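Local atomic coordinates of acetylornithine aminotransferase (Aquifex aeolicus, PDB entry 2EH6), a protein that catalyses pyridoxal-phosphate-dependent transfer of the amino group of N2-acetyl-L-ornithine to 2-oxoglutarate, giving N-acetylglutamate semialdehyde and L-glutamate in arginine biosynthesis. Residues K305-E308 / K313-G316; L105-W110 / W118-F123; E73-K78 / L276-G281; K18-Y23 / K361-R366. All blocks are in the same frame, centred on the assembly; numbering follows the deposited sequence. Where two conformers were deposited one is given.

Contact 1. Residues K305-E308 / K313-G316; sequences KLKE and KVKG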
loop_
_atom_site.group_PDB
_atom_site.type_symbol
_atom_site.label_atom_id
_atom_site.label_comp_id
_atom_site.label_asym_id
_atom_site.label_seq_id
_atom_site.Cartn_x
_atom_site.Cartn_y
_atom_site.Cartn_z
ATOM N N LYS A 305 18.271 -7.943 31.042
ATOM C CA LYS A 305 18.285 -6.689 31.789
ATOM C C LYS A 305 16.858 -6.267 32.129
ATOM O O LYS A 305 16.600 -5.730 33.206
ATOM C CB LYS A 305 18.975 -5.589 30.976
ATOM C CG LYS A 305 20.441 -5.865 30.678
ATOM C CD LYS A 305 21.232 -6.075 31.963
ATOM C CE LYS A 305 22.678 -6.427 31.672
ATOM N NZ LYS A 305 23.486 -6.566 32.917
ATOM N N LEU A 306 15.933 -6.507 31.205
ATOM C CA LEU A 306 14.536 -6.164 31.430
ATOM C C LEU A 306 14.001 -6.985 32.595
ATOM O O LEU A 306 13.261 -6.474 33.436
ATOM C CB LEU A 306 13.708 -6.434 30.171
ATOM C CG LEU A 306 13.909 -5.452 29.011
ATOM C CD1 LEU A 306 13.089 -5.894 27.812
ATOM C CD2 LEU A 306 13.494 -4.053 29.450
ATOM N N LYS A 307 14.374 -8.261 32.640
ATOM C CA LYS A 307 13.941 -9.135 33.727
ATOM C C LYS A 307 14.516 -8.626 35.044
ATOM O O LYS A 307 13.858 -8.673 36.084
ATOM C CB LYS A 307 14.422 -10.569 33.488
ATOM C CG LYS A 307 13.690 -11.314 32.386
ATOM C CD LYS A 307 14.332 -12.675 32.130
ATOM C CE LYS A 307 13.576 -13.453 31.061
ATOM N NZ LYS A 307 14.299 -14.686 30.640
ATOM N N GLU A 308 15.750 -8.133 34.986
ATOM C CA GLU A 308 16.443 -7.619 36.161
ATOM C C GLU A 308 15.756 -6.435 36.828
ATOM O O GLU A 308 15.899 -6.230 38.033
ATOM C CB GLU A 308 17.874 -7.237 35.790
ATOM C CG GLU A 308 18.845 -8.403 35.806
ATOM C CD GLU A 308 20.173 -8.058 35.163
ATOM O OE1 GLU A 308 20.655 -6.920 35.357
ATOM O OE2 GLU A 308 20.737 -8.930 34.471
ATOM N N LYS A 313 6.476 -8.977 33.710
ATOM C CA LYS A 313 6.752 -10.162 32.907
ATOM C C LYS A 313 7.379 -9.761 31.569
ATOM O O LYS A 313 6.802 -8.976 30.816
ATOM C CB LYS A 313 5.447 -10.919 32.656
ATOM C CG LYS A 313 5.614 -12.225 31.910
ATOM C CD LYS A 313 4.262 -12.776 31.482
ATOM C CE LYS A 313 4.417 -14.143 30.839
ATOM N NZ LYS A 313 5.475 -14.134 29.785
ATOM N N VAL A 314 8.554 -10.305 31.275
ATOM C CA VAL A 314 9.247 -9.996 30.030
ATOM C C VAL A 314 8.840 -11.002 28.959
ATOM O O VAL A 314 8.889 -12.212 29.178
ATOM C CB VAL A 314 10.772 -10.037 30.227
ATOM C CG1 VAL A 314 11.480 -9.632 28.948
ATOM C CG2 VAL A 314 11.160 -9.119 31.373
ATOM N N LYS A 315 8.440 -10.489 27.801
ATOM C CA LYS A 315 7.980 -11.330 26.702
ATOM C C LYS A 315 8.755 -11.032 25.431
ATOM O O LYS A 315 9.423 -10.000 25.328
ATOM C CB LYS A 315 6.494 -11.068 26.457
ATOM C CG LYS A 315 5.647 -11.095 27.729
ATOM C CD LYS A 315 4.294 -10.417 27.540
ATOM C CE LYS A 315 3.398 -11.170 26.574
ATOM N NZ LYS A 315 2.051 -10.536 26.474
ATOM N N GLY A 316 8.672 -11.939 24.465
ATOM C CA GLY A 316 9.354 -11.719 23.205
ATOM C C GLY A 316 10.590 -12.554 22.946
ATOM O O GLY A 316 11.005 -13.366 23.770
#
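Val-314 turns its branched side chain onto Leu-306 and Lys-307, where helix 275-308 ends and a short loop leads into strand 313-317. This is a helix-to-strand connection in the C-terminal part of an aminotransferase of the class-III family, and the strand forms one border of a seven-stranded mixed sheet. The contact is apolar packing, with no hydrogen bond across it. CG2 of Val-314 does most of the touching: it reaches Leu-306 CB at 3.9 Å and also lies 3.6 Å from the backbone N of Lys-307. CG1, anti to the backbone N of Val-314 (chi1 -177°), only brushes Leu-306 CB. Leu-306 itself faces inward, its other neighbours being Leu-321 of strand 320-324 and Ile-368 and Leu-371 of helix 361-374. Val-314 is backed by Leu-323, so one small hydrophobic layer joins the helix end to the sheet.

The charged groups stay outside this layer. Lys-307 runs out extended to a salt bridge with Glu-304, a turn back on the helix, while Lys-305 NZ and Glu-308 OE1 make a long ion pair. The methylenes of Lys-307 cross the valine at about a right angle, and Lys-307 CG stands 3.5 Å from Val-314 CG2, closer than carbons usually pack.

Contact 2. Residues L105-W110 / W118-F123; sequences LARKYW and WKFISF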
loop_
_atom_site.group_PDB
_atom_site.type_symbol
_atom_site.label_atom_id
_atom_site.label_comp_id
_atom_site.label_asym_id
_atom_site.label_seq_id
_atom_site.Cartn_x
_atom_site.Cartn_y
_atom_site.Cartn_z
ATOM N N LEU A 105 -4.632 -15.406 -2.637
ATOM C CA LEU A 105 -3.913 -16.556 -3.190
ATOM C C LEU A 105 -4.426 -17.877 -2.615
ATOM O O LEU A 105 -4.574 -18.863 -3.339
ATOM C CB LEU A 105 -2.408 -16.433 -2.910
ATOM C CG LEU A 105 -1.520 -17.590 -3.393
ATOM C CD1 LEU A 105 -1.562 -17.697 -4.906
ATOM C CD2 LEU A 105 -0.092 -17.354 -2.932
ATOM N N ALA A 106 -4.691 -17.889 -1.313
ATOM C CA ALA A 106 -5.178 -19.083 -0.638
ATOM C C ALA A 106 -6.553 -19.496 -1.159
ATOM O O ALA A 106 -6.802 -20.680 -1.387
ATOM C CB ALA A 106 -5.239 -18.843 0.857
ATOM N N ARG A 107 -7.446 -18.525 -1.334
ATOM C CA ARG A 107 -8.780 -18.824 -1.843
ATOM C C ARG A 107 -8.729 -19.319 -3.279
ATOM O O ARG A 107 -9.355 -20.328 -3.611
ATOM C CB ARG A 107 -9.697 -17.599 -1.751
ATOM C CG ARG A 107 -10.310 -17.418 -0.376
ATOM C CD ARG A 107 -11.384 -16.352 -0.351
ATOM N NE ARG A 107 -12.049 -16.326 0.953
ATOM C CZ ARG A 107 -12.947 -15.420 1.324
ATOM N NH1 ARG A 107 -13.303 -14.448 0.490
ATOM N NH2 ARG A 107 -13.486 -15.481 2.536
ATOM N N LYS A 108 -7.981 -18.626 -4.133
ATOM C CA LYS A 108 -7.892 -19.041 -5.525
ATOM C C LYS A 108 -7.207 -20.400 -5.652
ATOM O O LYS A 108 -7.551 -21.200 -6.527
ATOM C CB LYS A 108 -7.147 -18.003 -6.364
ATOM C CG LYS A 108 -7.151 -18.342 -7.838
ATOM C CD LYS A 108 -6.797 -17.162 -8.707
ATOM C CE LYS A 108 -6.877 -17.541 -10.173
ATOM N NZ LYS A 108 -5.944 -18.667 -10.493
ATOM N N TYR A 109 -6.253 -20.663 -4.764
ATOM C CA TYR A 109 -5.533 -21.930 -4.769
ATOM C C TYR A 109 -6.509 -23.110 -4.755
ATOM O O TYR A 109 -6.433 -24.003 -5.603
ATOM C CB TYR A 109 -4.625 -22.020 -3.544
ATOM C CG TYR A 109 -3.965 -23.368 -3.367
ATOM C CD1 TYR A 109 -3.008 -23.822 -4.270
ATOM C CD2 TYR A 109 -4.294 -24.187 -2.288
ATOM C CE1 TYR A 109 -2.387 -25.059 -4.102
ATOM C CE2 TYR A 109 -3.681 -25.429 -2.110
ATOM C CZ TYR A 109 -2.729 -25.855 -3.020
ATOM O OH TYR A 109 -2.119 -27.078 -2.848
ATOM N N TRP A 110 -7.422 -23.101 -3.786
ATOM C CA TRP A 110 -8.405 -24.170 -3.646
ATOM C C TRP A 110 -9.419 -24.188 -4.780
ATOM O O TRP A 110 -9.932 -25.248 -5.137
ATOM C CB TRP A 110 -9.115 -24.061 -2.293
ATOM C CG TRP A 110 -8.207 -24.345 -1.135
ATOM C CD1 TRP A 110 -7.861 -23.484 -0.132
ATOM C CD2 TRP A 110 -7.514 -25.571 -0.867
ATOM N NE1 TRP A 110 -6.997 -24.099 0.743
ATOM C CE2 TRP A 110 -6.768 -25.380 0.316
ATOM C CE3 TRP A 110 -7.452 -26.816 -1.513
ATOM C CZ2 TRP A 110 -5.968 -26.387 0.870
ATOM C CZ3 TRP A 110 -6.654 -27.819 -0.961
ATOM C CH2 TRP A 110 -5.925 -27.596 0.219
ATOM N N TRP A 118 -13.002 -21.626 1.497
ATOM C CA TRP A 118 -12.872 -20.181 1.425
ATOM C C TRP A 118 -12.839 -19.489 2.782
ATOM O O TRP A 118 -12.714 -18.265 2.851
ATOM C CB TRP A 118 -14.006 -19.588 0.578
ATOM C CG TRP A 118 -15.346 -20.030 1.093
ATOM C CD1 TRP A 118 -15.976 -21.212 0.827
ATOM C CD2 TRP A 118 -16.172 -19.342 2.042
ATOM N NE1 TRP A 118 -17.138 -21.307 1.554
ATOM C CE2 TRP A 118 -17.283 -20.173 2.308
ATOM C CE3 TRP A 118 -16.078 -18.107 2.696
ATOM C CZ2 TRP A 118 -18.296 -19.806 3.202
ATOM C CZ3 TRP A 118 -17.087 -17.743 3.585
ATOM C CH2 TRP A 118 -18.180 -18.592 3.829
ATOM N N LYS A 119 -12.945 -20.269 3.855
ATOM C CA LYS A 119 -12.927 -19.711 5.201
ATOM C C LYS A 119 -11.515 -19.658 5.771
ATOM O O LYS A 119 -10.620 -20.377 5.332
ATOM C CB LYS A 119 -13.805 -20.540 6.142
ATOM C CG LYS A 119 -15.264 -20.636 5.731
ATOM C CD LYS A 119 -16.066 -21.413 6.773
ATOM C CE LYS A 119 -17.515 -21.571 6.342
ATOM N NZ LYS A 119 -18.305 -22.302 7.369
ATOM N N PHE A 120 -11.329 -18.802 6.762
ATOM C CA PHE A 120 -10.032 -18.661 7.399
ATOM C C PHE A 120 -10.205 -18.589 8.895
ATOM O O PHE A 120 -11.192 -18.047 9.398
ATOM C CB PHE A 120 -9.333 -17.383 6.924
ATOM C CG PHE A 120 -8.934 -17.408 5.486
ATOM C CD1 PHE A 120 -7.729 -17.978 5.094
ATOM C CD2 PHE A 120 -9.773 -16.879 4.516
ATOM C CE1 PHE A 120 -7.364 -18.018 3.751
ATOM C CE2 PHE A 120 -9.421 -16.917 3.175
ATOM C CZ PHE A 120 -8.214 -17.487 2.790
ATOM N N ILE A 121 -9.241 -19.156 9.599
ATOM C CA ILE A 121 -9.231 -19.123 11.044
ATOM C C ILE A 121 -8.026 -18.277 11.423
ATOM O O ILE A 121 -6.906 -18.586 11.027
ATOM C CB ILE A 121 -9.040 -20.528 11.652
ATOM C CG1 ILE A 121 -10.257 -21.405 11.336
ATOM C CG2 ILE A 121 -8.819 -20.413 13.164
ATOM C CD1 ILE A 121 -10.132 -22.835 11.843
ATOM N N SER A 122 -8.258 -17.194 12.152
ATOM C CA SER A 122 -7.159 -16.354 12.605
ATOM C C SER A 122 -7.266 -16.363 14.123
ATOM O O SER A 122 -8.053 -17.130 14.678
ATOM C CB SER A 122 -7.266 -14.932 12.040
ATOM O OG SER A 122 -8.464 -14.300 12.439
ATOM N N PHE A 123 -6.503 -15.516 14.802
ATOM C CA PHE A 123 -6.532 -15.522 16.256
ATOM C C PHE A 123 -6.893 -14.218 16.946
ATOM O O PHE A 123 -6.724 -13.130 16.391
ATOM C CB PHE A 123 -5.180 -16.015 16.769
ATOM C CG PHE A 123 -4.891 -17.442 16.416
ATOM C CD1 PHE A 123 -5.336 -18.478 17.233
ATOM C CD2 PHE A 123 -4.211 -17.757 15.248
ATOM C CE1 PHE A 123 -5.106 -19.810 16.891
ATOM C CE2 PHE A 123 -3.978 -19.086 14.896
ATOM C CZ PHE A 123 -4.428 -20.113 15.722
#
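Arg-107 grips the carbonyl oxygen of Trp-118 side-on with two nitrogens. NE lies 2.8 Å from Trp-118 O, in the carbonyl plane on a lone pair, and NH2 is 2.9 Å from the same Trp-118 O but tilted from that plane. Both bonds are bent, with N-H...O angles of 138° and 132°, the price of sharing one acceptor. The chain is extended from CG to NE, which carries the guanidinium past Phe-120 to the start of the strand. NH1 goes to the backbone oxygens of Pro-149 and Phe-147 of the second subunit, while NH2 also serves Pro-152 O. The indole of Trp-118, whose NE1 bonds to Glu-172, has two conformers, which makes its edge contact with Arg-107 NH2 doubtful.

Here helix 95-112 lies against strand 119-123 of the mixed sheet in the large, cofactor-binding domain, as in fold-type I enzymes. A leucine in place of Arg-107 would probably leave Trp-118 O without both donors and strip the second subunit's carbonyls of theirs. Phe-120 packs against the helix, and the ring of Phe-154 on the neighbouring strand 154-157 meets its ring. Arg-107 NE comes 3.5 Å from Phe-120 CE2, and Ala-106 CB meets the ring edge, in plane, 3.7 Å from Phe-120 CE1.

Contact 3. Residues E73-K78 / L276-G281; sequences EELAHK and LACRAG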
loop_
_atom_site.group_PDB
_atom_site.type_symbol
_atom_site.label_atom_id
_atom_site.label_comp_id
_atom_site.label_asym_id
_atom_site.label_seq_id
_atom_site.Cartn_x
_atom_site.Cartn_y
_atom_site.Cartn_z
ATOM N N GLU A 73 13.375 -9.626 -9.431
ATOM C CA GLU A 73 13.960 -10.967 -9.482
ATOM C C GLU A 73 15.074 -11.112 -8.452
ATOM O O GLU A 73 15.104 -12.080 -7.698
ATOM C CB GLU A 73 14.547 -11.258 -10.868
ATOM C CG GLU A 73 13.538 -11.552 -11.951
ATOM C CD GLU A 73 12.779 -12.845 -11.719
ATOM O OE1 GLU A 73 13.259 -13.702 -10.942
ATOM O OE2 GLU A 73 11.706 -13.008 -12.334
ATOM N N GLU A 74 15.990 -10.146 -8.431
ATOM C CA GLU A 74 17.118 -10.182 -7.504
ATOM C C GLU A 74 16.711 -10.243 -6.041
ATOM O O GLU A 74 17.258 -11.034 -5.276
ATOM C CB GLU A 74 18.038 -8.972 -7.708
ATOM C CG GLU A 74 18.897 -8.681 -6.475
ATOM C CD GLU A 74 20.004 -7.674 -6.717
ATOM O OE1 GLU A 74 19.733 -6.608 -7.315
ATOM O OE2 GLU A 74 21.148 -7.947 -6.286
ATOM N N LEU A 75 15.764 -9.397 -5.644
ATOM C CA LEU A 75 15.315 -9.382 -4.259
ATOM C C LEU A 75 14.548 -10.661 -3.928
ATOM O O LEU A 75 14.736 -11.249 -2.865
ATOM C CB LEU A 75 14.431 -8.156 -4.002
ATOM C CG LEU A 75 13.948 -7.987 -2.560
ATOM C CD1 LEU A 75 15.146 -8.001 -1.614
ATOM C CD2 LEU A 75 13.157 -6.683 -2.432
ATOM N N ALA A 76 13.687 -11.099 -4.842
ATOM C CA ALA A 76 12.913 -12.320 -4.614
ATOM C C ALA A 76 13.861 -13.492 -4.358
ATOM O O ALA A 76 13.655 -14.289 -3.444
ATOM C CB ALA A 76 12.031 -12.620 -5.824
ATOM N N HIS A 77 14.903 -13.580 -5.175
ATOM C CA HIS A 77 15.895 -14.643 -5.056
ATOM C C HIS A 77 16.489 -14.682 -3.647
ATOM O O HIS A 77 16.634 -15.751 -3.056
ATOM C CB HIS A 77 16.996 -14.421 -6.097
ATOM C CG HIS A 77 18.009 -15.523 -6.160
ATOM N ND1 HIS A 77 18.038 -16.555 -5.246
ATOM C CD2 HIS A 77 19.028 -15.753 -7.021
ATOM C CE1 HIS A 77 19.034 -17.372 -5.541
ATOM N NE2 HIS A 77 19.650 -16.908 -6.613
ATOM N N LYS A 78 16.825 -13.515 -3.102
ATOM C CA LYS A 78 17.398 -13.457 -1.766
ATOM C C LYS A 78 16.391 -13.870 -0.700
ATOM O O LYS A 78 16.753 -14.512 0.286
ATOM C CB LYS A 78 17.924 -12.047 -1.474
ATOM C CG LYS A 78 19.103 -11.643 -2.337
ATOM C CD LYS A 78 19.358 -10.144 -2.250
ATOM C CE LYS A 78 20.392 -9.693 -3.277
ATOM N NZ LYS A 78 21.740 -10.261 -3.000
ATOM N N LEU A 276 12.978 1.475 -6.452
ATOM C CA LEU A 276 13.434 2.131 -5.232
ATOM C C LEU A 276 13.234 1.212 -4.026
ATOM O O LEU A 276 14.132 1.040 -3.200
ATOM C CB LEU A 276 12.677 3.443 -5.024
ATOM C CG LEU A 276 13.231 4.346 -3.917
ATOM C CD1 LEU A 276 14.617 4.831 -4.313
ATOM C CD2 LEU A 276 12.299 5.522 -3.691
ATOM N N ALA A 277 12.052 0.616 -3.932
ATOM C CA ALA A 277 11.735 -0.294 -2.839
ATOM C C ALA A 277 12.635 -1.530 -2.887
ATOM O O ALA A 277 13.121 -2.009 -1.857
ATOM C CB ALA A 277 10.266 -0.719 -2.930
ATOM N N CYS A 278 12.852 -2.052 -4.085
ATOM C CA CYS A 278 13.686 -3.238 -4.234
ATOM C C CYS A 278 15.156 -2.969 -3.926
ATOM O O CYS A 278 15.853 -3.834 -3.409
ATOM C CB CYS A 278 13.522 -3.821 -5.637
ATOM S SG CYS A 278 11.889 -4.600 -5.910
ATOM N N ARG A 279 15.629 -1.765 -4.234
ATOM C CA ARG A 279 17.021 -1.426 -3.951
ATOM C C ARG A 279 17.185 -1.400 -2.430
ATOM O O ARG A 279 18.189 -1.864 -1.885
ATOM C CB ARG A 279 17.355 -0.055 -4.552
ATOM C CG ARG A 279 18.829 0.355 -4.481
ATOM C CD ARG A 279 19.715 -0.459 -5.427
ATOM N NE ARG A 279 21.102 0.011 -5.408
ATOM C CZ ARG A 279 21.590 0.986 -6.177
ATOM N NH1 ARG A 279 20.815 1.614 -7.053
ATOM N NH2 ARG A 279 22.865 1.342 -6.063
ATOM N N ALA A 280 16.180 -0.868 -1.741
ATOM C CA ALA A 280 16.210 -0.797 -0.288
ATOM C C ALA A 280 16.195 -2.199 0.301
ATOM O O ALA A 280 17.020 -2.536 1.158
ATOM C CB ALA A 280 15.013 -0.001 0.223
ATOM N N GLY A 281 15.252 -3.014 -0.164
ATOM C CA GLY A 281 15.139 -4.373 0.331
ATOM C C GLY A 281 16.402 -5.184 0.107
ATOM O O GLY A 281 16.783 -5.989 0.951
#
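Leu-75 meets no ring across this contact; the flat group it presses on is the carbonyl of Gly-281, with CD1 lying over its face, 3.5 Å from Gly-281 C and 3.6 Å from Gly-281 O. The rings and planar ends nearby look elsewhere: His-77 stacks on Tyr-2 of the second subunit, and the guanidinium of Arg-279 bonds to Glu-55 and Gln-56 of helix 47-59. The dimer interface is close by, where Leu-276 meets Leu-276 of the second subunit.

The other methyl of Leu-75, CD2, turns to Cys-278, 3.9 Å from Cys-278 CA and 4.2 Å from Cys-278 SG. With CG anti to the backbone N (chi1 -177°), the leucine reaches across to the facing helix and its two branches straddle about a turn of it. The backbones come close, Leu-75 CA to Cys-278 CA being 6.4 Å. Gly-281 makes this possible: a CB built on it would lie 2.8 Å from Leu-75 CD2, a collision. Ile-249 and Phe-91 pack on the same leucine, so it is buried on several sides. Cut back to alanine, this position would probably leave a gap between Cys-278 and Gly-281 and deprive Ile-249 and Phe-91 of a neighbour.

No hydrogen bond joins segments 73-78 and 276-281; a little further along, Lys-78 NZ makes a long, weak ion pair with Asp-286. Close helix-helix packing permitted by a glycine joins helix 70-81 to the first turns of helix 275-308 in this class-III aminotransferase fold.

Contact 4. Residues K18-Y23 / K361-R366; sequences KGVYLY and KEHIDR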
loop_
_atom_site.group_PDB
_atom_site.type_symbol
_atom_site.label_atom_id
_atom_site.label_comp_id
_atom_site.label_asym_id
_atom_site.label_seq_id
_atom_site.Cartn_x
_atom_site.Cartn_y
_atom_site.Cartn_z
ATOM N N LYS A 18 19.872 9.793 12.822
ATOM C CA LYS A 18 21.249 9.372 12.602
ATOM C C LYS A 18 21.511 8.153 13.464
ATOM O O LYS A 18 21.489 8.239 14.692
ATOM C CB LYS A 18 22.232 10.486 12.976
ATOM C CG LYS A 18 23.671 10.157 12.604
ATOM C CD LYS A 18 23.748 9.703 11.148
ATOM C CE LYS A 18 25.166 9.739 10.605
ATOM N NZ LYS A 18 25.373 8.684 9.566
ATOM N N GLY A 19 21.753 7.015 12.822
ATOM C CA GLY A 19 21.998 5.795 13.569
ATOM C C GLY A 19 20.750 5.367 14.319
ATOM O O GLY A 19 19.679 5.222 13.726
ATOM N N VAL A 20 20.883 5.165 15.625
ATOM C CA VAL A 20 19.757 4.755 16.452
ATOM C C VAL A 20 19.145 5.947 17.189
ATOM O O VAL A 20 18.374 5.775 18.138
ATOM C CB VAL A 20 20.190 3.691 17.486
ATOM C CG1 VAL A 20 20.589 2.408 16.775
ATOM C CG2 VAL A 20 21.360 4.210 18.311
ATOM N N TYR A 21 19.484 7.152 16.739
ATOM C CA TYR A 21 18.966 8.373 17.355
ATOM C C TYR A 21 18.088 9.196 16.423
ATOM O O TYR A 21 18.292 9.216 15.212
ATOM C CB TYR A 21 20.126 9.262 17.831
ATOM C CG TYR A 21 20.930 8.662 18.959
ATOM C CD1 TYR A 21 20.511 8.787 20.283
ATOM C CD2 TYR A 21 22.080 7.919 18.696
ATOM C CE1 TYR A 21 21.216 8.176 21.319
ATOM C CE2 TYR A 21 22.788 7.305 19.720
ATOM C CZ TYR A 21 22.350 7.434 21.027
ATOM O OH TYR A 21 23.038 6.799 22.036
ATOM N N LEU A 22 17.115 9.882 17.015
ATOM C CA LEU A 22 16.216 10.761 16.281
ATOM C C LEU A 22 16.302 12.146 16.929
ATOM O O LEU A 22 16.554 12.262 18.131
ATOM C CB LEU A 22 14.777 10.247 16.346
ATOM C CG LEU A 22 14.420 9.143 15.340
ATOM C CD1 LEU A 22 13.050 8.562 15.656
ATOM C CD2 LEU A 22 14.438 9.728 13.937
ATOM N N TYR A 23 16.105 13.185 16.127
ATOM C CA TYR A 23 16.153 14.561 16.622
ATOM C C TYR A 23 14.880 15.296 16.237
ATOM O O TYR A 23 14.466 15.252 15.079
ATOM C CB TYR A 23 17.370 15.282 16.035
ATOM C CG TYR A 23 18.657 14.551 16.309
ATOM C CD1 TYR A 23 19.022 13.437 15.548
ATOM C CD2 TYR A 23 19.463 14.909 17.389
ATOM C CE1 TYR A 23 20.151 12.691 15.863
ATOM C CE2 TYR A 23 20.598 14.167 17.714
ATOM C CZ TYR A 23 20.932 13.059 16.949
ATOM O OH TYR A 23 22.030 12.303 17.285
ATOM N N LYS A 361 24.957 -3.179 22.841
ATOM C CA LYS A 361 24.823 -3.294 24.292
ATOM C C LYS A 361 24.903 -1.969 25.038
ATOM O O LYS A 361 24.126 -1.728 25.961
ATOM C CB LYS A 361 25.869 -4.267 24.847
ATOM C CG LYS A 361 25.598 -5.709 24.456
ATOM C CD LYS A 361 26.546 -6.669 25.147
ATOM C CE LYS A 361 26.203 -8.106 24.796
ATOM N NZ LYS A 361 27.075 -9.074 25.507
ATOM N N GLU A 362 25.840 -1.116 24.640
ATOM C CA GLU A 362 26.003 0.187 25.276
ATOM C C GLU A 362 24.692 0.965 25.197
ATOM O O GLU A 362 24.314 1.655 26.141
ATOM C CB GLU A 362 27.111 0.978 24.578
ATOM C CG GLU A 362 27.340 2.365 25.153
ATOM C CD GLU A 362 28.256 3.206 24.282
ATOM O OE1 GLU A 362 27.844 3.564 23.156
ATOM O OE2 GLU A 362 29.388 3.505 24.722
ATOM N N HIS A 363 24.010 0.850 24.061
ATOM C CA HIS A 363 22.732 1.528 23.842
ATOM C C HIS A 363 21.649 0.902 24.714
ATOM O O HIS A 363 20.810 1.602 25.286
ATOM C CB HIS A 363 22.331 1.418 22.372
ATOM C CG HIS A 363 23.272 2.107 21.435
ATOM N ND1 HIS A 363 23.439 1.711 20.123
ATOM C CD2 HIS A 363 24.071 3.186 21.609
ATOM C CE1 HIS A 363 24.300 2.518 19.530
ATOM N NE2 HIS A 363 24.698 3.422 20.409
ATOM N N ILE A 364 21.673 -0.423 24.810
ATOM C CA ILE A 364 20.708 -1.142 25.629
ATOM C C ILE A 364 20.810 -0.647 27.071
ATOM O O ILE A 364 19.797 -0.388 27.719
ATOM C CB ILE A 364 20.973 -2.670 25.597
ATOM C CG1 ILE A 364 20.773 -3.212 24.177
ATOM C CG2 ILE A 364 20.051 -3.383 26.577
ATOM C CD1 ILE A 364 19.377 -2.999 23.604
ATOM N N ASP A 365 22.035 -0.507 27.567
ATOM C CA ASP A 365 22.246 -0.040 28.934
ATOM C C ASP A 365 21.617 1.327 29.152
ATOM O O ASP A 365 21.003 1.583 30.189
ATOM C CB ASP A 365 23.741 0.027 29.261
ATOM C CG ASP A 365 24.391 -1.340 29.283
ATOM O OD1 ASP A 365 23.687 -2.321 29.603
ATOM O OD2 ASP A 365 25.604 -1.432 28.992
ATOM N N ARG A 366 21.775 2.199 28.165
ATOM C CA ARG A 366 21.223 3.545 28.219
ATOM C C ARG A 366 19.714 3.474 28.418
ATOM O O ARG A 366 19.159 4.142 29.294
ATOM C CB ARG A 366 21.533 4.281 26.914
ATOM C CG ARG A 366 23.015 4.408 26.606
ATOM C CD ARG A 366 23.616 5.607 27.307
ATOM N NE ARG A 366 23.014 6.851 26.831
ATOM C CZ ARG A 366 23.306 8.059 27.304
ATOM N NH1 ARG A 366 24.198 8.199 28.278
ATOM N NH2 ARG A 366 22.703 9.129 26.803
#
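His-363 receives both Val-20 and Tyr-21 on one side of its imidazole. The first interaction is a CH-pi contact: Val-20 CG2 stands over the ring face, 3.8 Å from the ring centroid and 22° off the normal, with its closest approach, 3.6 Å, to His-363 CE1. That methyl sits between the backbone N and the carbonyl carbon of Val-20, which points it at the helix.

The second is aromatic. Tyr-21 turns an edge toward the same imidazole face in an offset T-shaped pair, the planes 88° apart and the centroids 6.0 Å apart. Its hydroxyl end comes nearest, with OH 3.8 Å from His-363 CD2, an ordinary contact and not a hydrogen bond. At the start of its own helix, His-363 ND1 makes a weak hydrogen bond with Gln-360 N.

Backbone bonding places the two residues. Lys-18 to Tyr-21 form a type II' turn with Gly-19 at positive phi, closed by Lys-18 N to Tyr-21 O at 2.9 Å and Tyr-21 N to Lys-18 O at 3.1 Å. This is a two-residue beta hairpin between strands 12-18 and 21-24. Its tip leans on the first turn of helix 361-374, whose Ile-364 packs inward on helix 275-308, while Tyr-21 also rests on Glu-29 and Leu-31 of strand 29-32.

Overall arrangement
Contacts 2 and 3 are buried and lie by the dimer interface, whereas contacts 1 and 4 are partly exposed and sit at the seven-stranded sheet that runs from strand 12-18 to strand 313-317. Contact 2 alone is held by hydrogen bonds across its segments; contacts 1 and 3 are pure apolar packing, and contact 4 works through an imidazole face. Helix 275-308 supplies both contact 3, at its start, and contact 1, at its end, their centres about 35 Å apart and on opposite sides of the chain's centre. Contacts 1 and 4 are neighbours, with nearest atoms about 5 Å apart, and contact 1 lies within the loop that contact 4 closes along the chain.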